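Local atomic coordinates of protein VMS1 (Saccharomyces cerevisiae, PDB entry 5WHG), a protein that cleaves polypeptidyl-tRNAs downstream of ribosome-associated quality control, releasing incompletely synthesized polypeptides for degradation. Residues A209-G214 against P305-C310; F342-N347 against L354-C359; F25-Q30 against E193-W198; K252-Y257 against Q297-D302. All coordinates share one frame; numbering follows the deposited sequence.

Overall arrangement
Contacts 1, 2 and 4 pack helices and a loop about one mixed sheet, while contact 3 brings the N-terminal residues 25-30 to helix 191-198. Contacts 1 and 4 lie on the same face, centres about 11 Å apart, and meet where F211 CZ is 3.5 Å from L300 CD2. Contact 2 touches contact 1 through the same strand, M212 CE lying 3.5 Å from A357 CB. W358 CZ2, 3.6 Å from F25 CE2, connects contact 2 to contact 3, whose centre is about 34 Å from that of contact 4. The presumed active-site residue Q267 belongs to the unmodelled chain 259-289, which follows the strand of contact 4.

Contact 1: residues A209-G214 against P305-C310; sequences ALFMVG and PYLSKC
L307 meets A209 and F211 where a short helix is laid on the middle strand of the mixed sheet in the VLRF1 domain, an alpha/beta layering in which strand 207-214 has a neighbour strand along each edge. The contact is almost wholly apolar, and no hydrogen bond crosses it. The L307 side chain carries both contacts of the helix with the strand: with CG anti to its carbonyl carbon (chi1 -69°), the leucine sends its CD2 methyl to the sheet, 3.6 Å from A209 CB. The same methyl comes to the rim of the F211 ring, lying near the ring plane at 3.9 Å from CE2. One branch therefore serves two alternate residues of the strand, both of which direct their CB atoms to this side, while L210 and M212 between and beyond them face helix 351-362. I222 of strand 217-224 touches both A209 and L307 and carries the apolar surface across to the next strand.

Polar bonds hold the helix end rather than the interface. K309 N bonds to Y306 O, S308 OG bonds to P305 O from above the carbonyl plane, and R338 NH1 gathers the carbonyls of both L307 and C310. Beyond that turn the chain comes back to the start of the strand segment, and C310 places its sulfur beside A209, with SG 3.9 Å from CB.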
# COMPACT_ATOMS: atom_id res chain seq x y z
N ALA A 209 0.76 1.97 4.28
CA ALA A 209 0.56 3.41 4.41
C ALA A 209 1.02 4.15 3.16
O ALA A 209 1.90 3.68 2.43
CB ALA A 209 1.27 3.94 5.67
N LEU A 210 0.41 5.31 2.88
CA LEU A 210 0.77 6.13 1.72
C LEU A 210 0.83 7.60 2.13
O LEU A 210 -0.14 8.13 2.69
CB LEU A 210 -0.22 5.94 0.57
CG LEU A 210 -0.64 4.52 0.15
CD1 LEU A 210 -1.84 4.58 -0.82
CD2 LEU A 210 0.48 3.82 -0.53
N PHE A 211 1.95 8.25 1.82
CA PHE A 211 2.22 9.63 2.20
C PHE A 211 2.88 10.36 1.03
O PHE A 211 3.87 9.88 0.47
CB PHE A 211 3.12 9.68 3.44
CG PHE A 211 2.44 9.17 4.70
CD1 PHE A 211 1.42 9.90 5.30
CD2 PHE A 211 2.82 7.96 5.27
CE1 PHE A 211 0.78 9.45 6.44
CE2 PHE A 211 2.19 7.49 6.43
CZ PHE A 211 1.17 8.23 7.02
N MSE A 212 2.32 11.52 0.66
CA MSE A 212 2.99 12.45 -0.23
C MSE A 212 2.94 13.86 0.34
O MSE A 212 1.90 14.31 0.78
CB MSE A 212 2.34 12.46 -1.60
CG MSE A 212 2.24 11.14 -2.29
SE MSE A 212 1.11 11.35 -3.87
CE MSE A 212 0.81 9.47 -4.29
N VAL A 213 4.06 14.57 0.29
CA VAL A 213 4.13 15.96 0.73
C VAL A 213 4.90 16.73 -0.31
O VAL A 213 5.79 16.19 -0.98
CB VAL A 213 4.78 16.12 2.14
CG1 VAL A 213 6.22 15.68 2.11
CG2 VAL A 213 4.70 17.54 2.63
N GLY A 214 4.54 18.00 -0.49
CA GLY A 214 5.31 18.83 -1.38
C GLY A 214 4.62 20.13 -1.70
O GLY A 214 3.40 20.15 -1.95
N PRO A 305 -1.03 3.17 15.75
CA PRO A 305 -1.35 1.72 15.78
C PRO A 305 -1.37 1.11 14.40
O PRO A 305 -0.86 -0.00 14.21
CB PRO A 305 -2.73 1.67 16.44
CG PRO A 305 -2.86 2.95 17.18
CD PRO A 305 -2.08 3.97 16.42
N TYR A 306 -1.96 1.82 13.42
CA TYR A 306 -1.91 1.40 12.01
C TYR A 306 -0.48 1.28 11.49
O TYR A 306 -0.15 0.31 10.80
CB TYR A 306 -2.66 2.41 11.14
CG TYR A 306 -4.14 2.50 11.32
CD1 TYR A 306 -4.96 1.43 11.02
CD2 TYR A 306 -4.73 3.68 11.74
CE1 TYR A 306 -6.32 1.51 11.15
CE2 TYR A 306 -6.09 3.78 11.86
CZ TYR A 306 -6.88 2.68 11.57
OH TYR A 306 -8.25 2.76 11.68
N LEU A 307 0.36 2.31 11.74
CA LEU A 307 1.71 2.37 11.17
C LEU A 307 2.61 1.24 11.68
O LEU A 307 3.46 0.74 10.93
CB LEU A 307 2.37 3.73 11.45
CG LEU A 307 1.72 4.91 10.69
CD1 LEU A 307 2.23 6.32 11.10
CD2 LEU A 307 1.86 4.72 9.18
N SER A 308 2.43 0.80 12.92
CA SER A 308 3.28 -0.28 13.40
C SER A 308 2.88 -1.63 12.83
O SER A 308 3.71 -2.55 12.84
CB SER A 308 3.27 -0.30 14.92
OG SER A 308 1.95 -0.43 15.38
N LYS A 309 1.68 -1.75 12.27
CA LYS A 309 1.24 -2.98 11.60
C LYS A 309 1.32 -2.91 10.07
O LYS A 309 0.83 -3.84 9.40
CB LYS A 309 -0.19 -3.33 12.02
CG LYS A 309 -0.42 -3.40 13.52
CD LYS A 309 -1.91 -3.53 13.82
CE LYS A 309 -2.17 -3.88 15.29
NZ LYS A 309 -2.01 -2.69 16.18
N CYS A 310 1.89 -1.86 9.48
CA CYS A 310 1.90 -1.77 8.01
C CYS A 310 2.97 -2.64 7.40
O CYS A 310 4.10 -2.71 7.91
CB CYS A 310 2.11 -0.33 7.53
SG CYS A 310 0.66 0.65 7.60

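Contact 2: residues F342-N347 against L354-C359; sequences FPFTTN and LKKAWC
A357 offers its methyl group to two phenylalanines, F342 and F344, of the loop that leads from strand 339-340 back to its own helix. Apolar contacts dominate. F342 brings one side of its ring to the alanine, CE1 lying 3.5 Å from A357 CB, in an oblique approach. F344 meets the same alanine, its CE1 4.1 Å from A357 CB. Its chi1 of 39° sets CG between the backbone N and the carbonyl carbon, which brings the ring to the helix; F342 CB then stands over one face of the F344 ring, displaced toward the rim. T346 adds a looser touch, CG2 being 4.4 Å from A357 CB.

Polar atoms also border the F344 ring. Its CZ meets the backbone carbonyl of the alanine, 3.6 Å from A357 O. The chain of K356, bent at chi2 (-90°), runs past F344 in the opposite direction and leaves NZ 4.0 Å from F344 CD1 and 3.9 Å from T345 O, a neighbourhood rather than a bond. T346 OG1 instead finds its hydrogen bond at R316 NE. Replacing F344 by an alanine would probably open a gap beside A357 and take away the ring near K356 NZ.

Around this loop-on-helix packing, F344 also meets the ring of Y179 and touches E360 and L361 further along helix 351-362. On the sheet side, F342 and L354 reach M212 of strand 207-214, while W358 lies against L210 and V223, so the helix is held between the loop and strands 207-214 and 217-224.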
# COMPACT_ATOMS: atom_id res chain seq x y z
N PHE A 342 8.09 5.79 -3.66
CA PHE A 342 7.26 5.31 -4.75
C PHE A 342 8.14 5.03 -5.97
O PHE A 342 8.88 5.92 -6.40
CB PHE A 342 6.19 6.34 -5.11
CG PHE A 342 5.08 6.48 -4.10
CD1 PHE A 342 3.94 5.69 -4.18
CD2 PHE A 342 5.17 7.42 -3.08
CE1 PHE A 342 2.90 5.84 -3.28
CE2 PHE A 342 4.12 7.57 -2.16
CZ PHE A 342 2.99 6.78 -2.26
N PRO A 343 8.08 3.83 -6.55
CA PRO A 343 8.94 3.54 -7.71
C PRO A 343 8.47 4.17 -9.02
O PRO A 343 8.76 3.66 -10.10
CB PRO A 343 8.90 2.01 -7.78
CG PRO A 343 7.58 1.66 -7.22
CD PRO A 343 7.34 2.64 -6.10
N PHE A 344 7.76 5.29 -8.94
CA PHE A 344 7.30 5.98 -10.13
C PHE A 344 6.96 7.40 -9.74
O PHE A 344 6.60 7.66 -8.59
CB PHE A 344 6.08 5.30 -10.74
CG PHE A 344 5.13 4.80 -9.72
CD1 PHE A 344 4.25 5.68 -9.10
CD2 PHE A 344 5.15 3.47 -9.32
CE1 PHE A 344 3.39 5.23 -8.12
CE2 PHE A 344 4.29 3.01 -8.35
CZ PHE A 344 3.41 3.90 -7.74
N THR A 345 7.07 8.33 -10.69
CA THR A 345 6.72 9.71 -10.38
C THR A 345 5.24 9.82 -10.04
O THR A 345 4.41 9.01 -10.47
CB THR A 345 7.05 10.64 -11.53
OG1 THR A 345 6.25 10.29 -12.66
CG2 THR A 345 8.52 10.52 -11.88
N THR A 346 4.92 10.84 -9.25
CA THR A 346 3.56 11.08 -8.78
C THR A 346 3.28 12.57 -8.79
O THR A 346 4.20 13.39 -8.80
CB THR A 346 3.36 10.50 -7.38
OG1 THR A 346 4.51 10.79 -6.58
CG2 THR A 346 3.19 8.99 -7.46
N ASN A 347 1.99 12.91 -8.76
CA ASN A 347 1.55 14.28 -9.00
C ASN A 347 1.45 15.13 -7.74
O ASN A 347 2.38 15.16 -6.93
CB ASN A 347 0.20 14.27 -9.71
CG ASN A 347 0.33 14.06 -11.20
OD1 ASN A 347 0.25 15.02 -11.97
ND2 ASN A 347 0.54 12.81 -11.61
N LEU A 354 -3.21 9.54 -4.14
CA LEU A 354 -2.85 8.38 -3.33
C LEU A 354 -3.48 7.10 -3.89
O LEU A 354 -2.85 6.03 -3.89
CB LEU A 354 -3.28 8.62 -1.88
CG LEU A 354 -2.52 9.72 -1.12
CD1 LEU A 354 -2.94 9.81 0.33
CD2 LEU A 354 -1.00 9.54 -1.20
N LYS A 355 -4.72 7.19 -4.40
CA LYS A 355 -5.37 6.02 -4.99
C LYS A 355 -4.75 5.66 -6.33
O LYS A 355 -4.62 4.47 -6.66
CB LYS A 355 -6.87 6.28 -5.16
CG LYS A 355 -7.65 6.62 -3.91
CD LYS A 355 -9.15 6.52 -4.20
CE LYS A 355 -9.98 6.63 -2.92
NZ LYS A 355 -11.40 6.25 -3.18
N LYS A 356 -4.39 6.67 -7.14
CA LYS A 356 -3.66 6.40 -8.38
C LYS A 356 -2.39 5.63 -8.08
O LYS A 356 -2.13 4.58 -8.67
CB LYS A 356 -3.35 7.73 -9.10
CG LYS A 356 -2.56 7.62 -10.45
CD LYS A 356 -1.01 7.67 -10.29
CE LYS A 356 -0.27 7.02 -11.47
NZ LYS A 356 1.21 6.95 -11.29
N ALA A 357 -1.60 6.13 -7.13
CA ALA A 357 -0.37 5.46 -6.74
C ALA A 357 -0.64 4.03 -6.29
O ALA A 357 0.07 3.11 -6.69
CB ALA A 357 0.32 6.25 -5.63
N TRP A 358 -1.67 3.83 -5.46
CA TRP A 358 -1.95 2.49 -4.97
C TRP A 358 -2.32 1.54 -6.10
O TRP A 358 -1.80 0.42 -6.18
CB TRP A 358 -3.06 2.49 -3.91
CG TRP A 358 -3.27 1.12 -3.34
CD1 TRP A 358 -4.40 0.35 -3.43
CD2 TRP A 358 -2.31 0.33 -2.62
NE1 TRP A 358 -4.21 -0.86 -2.80
CE2 TRP A 358 -2.93 -0.91 -2.30
CE3 TRP A 358 -0.98 0.55 -2.22
CZ2 TRP A 358 -2.27 -1.92 -1.58
CZ3 TRP A 358 -0.32 -0.47 -1.52
CH2 TRP A 358 -0.98 -1.69 -1.20
N CYS A 359 -3.22 1.97 -6.99
CA CYS A 359 -3.58 1.10 -8.11
C CYS A 359 -2.37 0.79 -8.97
O CYS A 359 -2.24 -0.33 -9.49
CB CYS A 359 -4.69 1.72 -8.95
SG CYS A 359 -6.30 1.76 -8.15

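Contact 3: residues F25-Q30 against E193-W198; sequences FDLSEQ and EALTFW
F25 and W198 both turn CG anti to the carbonyl carbon, with chi1 of -58° and -70°, and these torsions bring the phenyl edge over the indole. The pair is a T-shaped (edge-to-face) stack: the planes stand at 65°, and the centroids of the F25 ring and the five-membered ring of W198 are 5.2 Å apart. F25 CE1 leads, 3.7 Å from W198 CD2, while F25 CD1 rests 3.7 Å from W198 CB. On the opposite face of the indole lies the helix backbone, with A194 O 3.3 Å above the plane, so W198 is sandwiched between its own helix and F25. With an alanine instead of W198, the F25 edge would probably lose the indole face it rests on, leaving its stack on H225.

L27 CD1 makes a looser apolar contact with L195 CD2, at 4.4 Å. Just beyond the helix, N199 links the two segments by polar bonds, its OD1 accepting from L27 N and its ND2 giving to L195 O. W198 also meets the F183 ring. S28, at the N-cap of helix 29-34, bonds weakly to L31 N. The T-shaped pair thus packs the N-terminal segment on the C-terminal end of helix 191-198.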
# COMPACT_ATOMS: atom_id res chain seq x y z
N PHE A 25 -3.32 -8.78 -4.53
CA PHE A 25 -3.78 -9.34 -3.26
C PHE A 25 -5.08 -10.14 -3.40
O PHE A 25 -5.72 -10.44 -2.38
CB PHE A 25 -3.96 -8.22 -2.24
CG PHE A 25 -2.69 -7.44 -1.99
CD1 PHE A 25 -1.57 -8.07 -1.46
CD2 PHE A 25 -2.62 -6.09 -2.29
CE1 PHE A 25 -0.40 -7.38 -1.22
CE2 PHE A 25 -1.45 -5.39 -2.06
CZ PHE A 25 -0.34 -6.03 -1.52
N ASP A 26 -5.45 -10.52 -4.62
CA ASP A 26 -6.71 -11.19 -4.87
C ASP A 26 -6.64 -11.97 -6.19
O ASP A 26 -7.60 -11.99 -6.96
CB ASP A 26 -7.85 -10.17 -4.89
CG ASP A 26 -9.23 -10.81 -4.81
OD1 ASP A 26 -9.32 -12.05 -4.67
OD2 ASP A 26 -10.23 -10.05 -4.90
N LEU A 27 -5.50 -12.60 -6.45
CA LEU A 27 -5.33 -13.39 -7.67
C LEU A 27 -5.94 -14.78 -7.50
O LEU A 27 -5.76 -15.44 -6.47
CB LEU A 27 -3.85 -13.52 -8.01
CG LEU A 27 -2.98 -12.28 -8.15
CD1 LEU A 27 -1.52 -12.70 -8.07
CD2 LEU A 27 -3.26 -11.57 -9.47
N SER A 28 -6.64 -15.23 -8.54
CA SER A 28 -7.20 -16.57 -8.59
C SER A 28 -6.11 -17.63 -8.52
O SER A 28 -4.95 -17.40 -8.90
CB SER A 28 -7.97 -16.77 -9.88
OG SER A 28 -7.05 -16.69 -10.95
N GLU A 29 -6.49 -18.82 -8.06
CA GLU A 29 -5.51 -19.89 -7.89
C GLU A 29 -4.94 -20.34 -9.23
O GLU A 29 -3.76 -20.72 -9.30
CB GLU A 29 -6.13 -21.07 -7.14
CG GLU A 29 -5.11 -21.97 -6.42
CD GLU A 29 -5.72 -23.29 -5.92
OE1 GLU A 29 -6.80 -23.67 -6.42
OE2 GLU A 29 -5.12 -23.94 -5.04
N GLN A 30 -5.75 -20.31 -10.29
CA GLN A 30 -5.27 -20.68 -11.62
C GLN A 30 -4.13 -19.77 -12.06
O GLN A 30 -3.06 -20.24 -12.46
CB GLN A 30 -6.41 -20.63 -12.64
CG GLN A 30 -6.08 -21.34 -13.97
CD GLN A 30 -6.89 -20.82 -15.16
OE1 GLN A 30 -7.04 -19.61 -15.34
NE2 GLN A 30 -7.41 -21.74 -15.97
N GLU A 193 6.45 -17.35 -3.22
CA GLU A 193 6.00 -17.57 -1.86
C GLU A 193 5.33 -16.33 -1.29
O GLU A 193 4.36 -16.43 -0.52
CB GLU A 193 7.19 -17.99 -0.99
CG GLU A 193 7.68 -19.36 -1.37
CD GLU A 193 8.89 -19.78 -0.59
OE1 GLU A 193 9.77 -18.93 -0.35
OE2 GLU A 193 8.95 -20.97 -0.22
N ALA A 194 5.82 -15.14 -1.66
CA ALA A 194 5.17 -13.91 -1.21
C ALA A 194 3.77 -13.79 -1.80
O ALA A 194 2.80 -13.54 -1.07
CB ALA A 194 6.02 -12.70 -1.58
N LEU A 195 3.66 -13.98 -3.13
CA LEU A 195 2.37 -13.87 -3.80
C LEU A 195 1.34 -14.84 -3.23
O LEU A 195 0.17 -14.47 -3.06
CB LEU A 195 2.54 -14.11 -5.30
CG LEU A 195 3.16 -12.93 -6.06
CD1 LEU A 195 3.49 -13.34 -7.47
CD2 LEU A 195 2.25 -11.73 -6.08
N THR A 196 1.74 -16.07 -2.93
CA THR A 196 0.74 -17.00 -2.42
C THR A 196 0.30 -16.62 -1.01
O THR A 196 -0.88 -16.76 -0.68
CB THR A 196 1.25 -18.45 -2.49
OG1 THR A 196 0.29 -19.33 -1.90
CG2 THR A 196 2.57 -18.59 -1.78
N PHE A 197 1.21 -16.10 -0.20
CA PHE A 197 0.84 -15.65 1.14
C PHE A 197 -0.08 -14.43 1.09
O PHE A 197 -0.98 -14.28 1.93
CB PHE A 197 2.09 -15.34 1.96
CG PHE A 197 1.80 -14.67 3.27
CD1 PHE A 197 1.39 -15.41 4.37
CD2 PHE A 197 1.93 -13.29 3.40
CE1 PHE A 197 1.11 -14.80 5.57
CE2 PHE A 197 1.65 -12.67 4.60
CZ PHE A 197 1.24 -13.42 5.68
N TRP A 198 0.17 -13.52 0.14
CA TRP A 198 -0.73 -12.39 -0.07
C TRP A 198 -2.13 -12.84 -0.44
O TRP A 198 -3.12 -12.24 -0.01
CB TRP A 198 -0.16 -11.47 -1.15
CG TRP A 198 1.05 -10.78 -0.67
CD1 TRP A 198 1.44 -10.67 0.63
CD2 TRP A 198 2.04 -10.11 -1.45
NE1 TRP A 198 2.61 -9.97 0.71
CE2 TRP A 198 3.01 -9.61 -0.55
CE3 TRP A 198 2.22 -9.88 -2.81
CZ2 TRP A 198 4.13 -8.90 -0.97
CZ3 TRP A 198 3.34 -9.17 -3.23
CH2 TRP A 198 4.28 -8.70 -2.31

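Contact 4: residues K252-Y257 against Q297-D302; sequences KTFHRY and QGVLKD
K252 and V299 mark the closest backbone approach, with CA atoms 7.9 Å apart where the outermost strand, 247-255, packs against helix 292-302; no hydrogen bond crosses the gap, which side chains must span. V299 does so with one methyl. Its CG2, anti to the carbonyl carbon, points to F254, while CG1 takes the position anti to the backbone N. F254 answers from the opposite direction, its CG placed between the backbone N and the carbonyl carbon (chi1 42°), which lifts the ring off the strand toward the helix. The methyl arrives in the plane of that ring, at its edge, 3.6 Å from CE2 and 3.9 Å from CZ. The aliphatic part of K252 flanks the same methyl more loosely, its CG 4.5 Å from V299 CG2.

This is the helix-on-sheet layering of the VLRF1 domain at the margin of its mixed sheet: strand 247-255 pairs antiparallel with strand 217-224, and backbone bonds join K252 to G220 and F254 to F218. The F254 ring stacks on that of F218 and also touches D295 and the apolar L292 and I296, so V299 is one of several helix residues round this ring.

Charge plays its part at the two ends. R256 NE forms a salt bridge with D295 OD2 at the start of the helix. At the other end K252 NZ and D302 OD2 stay 6.1 Å apart, too far to pair, although their opposite charges may still attract weakly, and D302 OD1 has a long, weak ion pair with R77 NH2.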
# COMPACT_ATOMS: atom_id res chain seq x y z
N LYS A 252 -6.16 11.61 5.14
CA LYS A 252 -6.13 13.02 5.51
C LYS A 252 -5.43 13.79 4.40
O LYS A 252 -4.51 13.26 3.77
CB LYS A 252 -5.42 13.23 6.85
CG LYS A 252 -6.08 14.27 7.77
CD LYS A 252 -7.11 13.60 8.68
CE LYS A 252 -7.96 14.63 9.43
NZ LYS A 252 -8.98 14.00 10.33
N THR A 253 -5.89 15.02 4.14
CA THR A 253 -5.17 15.97 3.29
C THR A 253 -5.37 17.37 3.85
O THR A 253 -6.51 17.79 4.08
CB THR A 253 -5.64 15.96 1.82
OG1 THR A 253 -6.98 16.44 1.74
CG2 THR A 253 -5.61 14.59 1.25
N PHE A 254 -4.27 18.11 4.02
CA PHE A 254 -4.33 19.53 4.34
C PHE A 254 -3.21 20.27 3.61
O PHE A 254 -2.36 19.66 2.96
CB PHE A 254 -4.24 19.76 5.85
CG PHE A 254 -3.23 18.91 6.53
CD1 PHE A 254 -1.88 19.19 6.45
CD2 PHE A 254 -3.64 17.82 7.30
CE1 PHE A 254 -0.95 18.39 7.11
CE2 PHE A 254 -2.71 17.02 7.96
CZ PHE A 254 -1.38 17.30 7.87
N HIS A 255 -3.22 21.61 3.72
CA HIS A 255 -2.22 22.46 3.10
C HIS A 255 -1.83 23.61 4.02
O HIS A 255 -2.67 24.16 4.74
CB HIS A 255 -2.72 23.04 1.76
CG HIS A 255 -2.02 24.31 1.35
ND1 HIS A 255 -0.81 24.32 0.68
CD2 HIS A 255 -2.37 25.61 1.49
CE1 HIS A 255 -0.45 25.56 0.44
NE2 HIS A 255 -1.38 26.37 0.92
N ARG A 256 -0.55 23.99 3.96
CA ARG A 256 -0.07 25.23 4.57
C ARG A 256 0.93 25.91 3.65
O ARG A 256 1.89 25.28 3.21
CB ARG A 256 0.62 24.98 5.91
CG ARG A 256 -0.28 24.98 7.12
CD ARG A 256 0.55 25.15 8.37
NE ARG A 256 -0.10 24.56 9.53
CZ ARG A 256 -1.15 25.08 10.14
NH1 ARG A 256 -1.68 26.22 9.70
NH2 ARG A 256 -1.68 24.46 11.18
N TYR A 257 0.71 27.19 3.40
CA TYR A 257 1.77 28.03 2.86
C TYR A 257 2.94 28.05 3.86
O TYR A 257 2.79 27.74 5.05
CB TYR A 257 1.25 29.45 2.59
CG TYR A 257 -0.07 29.53 1.82
CD1 TYR A 257 -0.11 29.52 0.42
CD2 TYR A 257 -1.28 29.63 2.49
CE1 TYR A 257 -1.32 29.60 -0.28
CE2 TYR A 257 -2.49 29.71 1.80
CZ TYR A 257 -2.51 29.69 0.42
OH TYR A 257 -3.73 29.77 -0.24
N GLN A 297 3.31 15.38 11.87
CA GLN A 297 3.62 14.58 13.03
C GLN A 297 2.38 14.27 13.85
O GLN A 297 2.31 13.24 14.51
CB GLN A 297 4.69 15.27 13.85
CG GLN A 297 5.99 15.22 13.10
CD GLN A 297 7.16 15.78 13.86
OE1 GLN A 297 8.30 15.50 13.51
NE2 GLN A 297 6.90 16.60 14.89
N GLY A 298 1.37 15.14 13.79
CA GLY A 298 0.10 14.83 14.43
C GLY A 298 -0.64 13.68 13.77
O GLY A 298 -1.21 12.82 14.46
N VAL A 299 -0.66 13.65 12.43
CA VAL A 299 -1.29 12.53 11.73
C VAL A 299 -0.55 11.24 12.03
O VAL A 299 -1.16 10.18 12.18
CB VAL A 299 -1.36 12.79 10.22
CG1 VAL A 299 -1.96 11.56 9.52
CG2 VAL A 299 -2.18 14.02 9.90
N LEU A 300 0.79 11.30 12.12
CA LEU A 300 1.54 10.06 12.32
C LEU A 300 1.28 9.48 13.70
O LEU A 300 1.00 8.28 13.84
CB LEU A 300 3.04 10.29 12.11
CG LEU A 300 3.45 10.70 10.69
CD1 LEU A 300 4.96 10.75 10.53
CD2 LEU A 300 2.81 9.79 9.67
N LYS A 301 1.32 10.32 14.75
CA LYS A 301 0.91 9.86 16.07
C LYS A 301 -0.52 9.36 16.05
O LYS A 301 -0.83 8.29 16.58
CB LYS A 301 1.09 10.99 17.10
CG LYS A 301 0.53 10.69 18.50
CD LYS A 301 1.52 9.99 19.45
CE LYS A 301 2.52 10.98 20.01
NZ LYS A 301 3.53 10.32 20.93
N ASP A 302 -1.41 10.09 15.38
CA ASP A 302 -2.80 9.65 15.35
C ASP A 302 -2.96 8.26 14.74
O ASP A 302 -3.84 7.49 15.15
CB ASP A 302 -3.62 10.69 14.58
CG ASP A 302 -5.05 10.70 14.99
OD1 ASP A 302 -5.56 9.62 15.38
OD2 ASP A 302 -5.67 11.79 14.90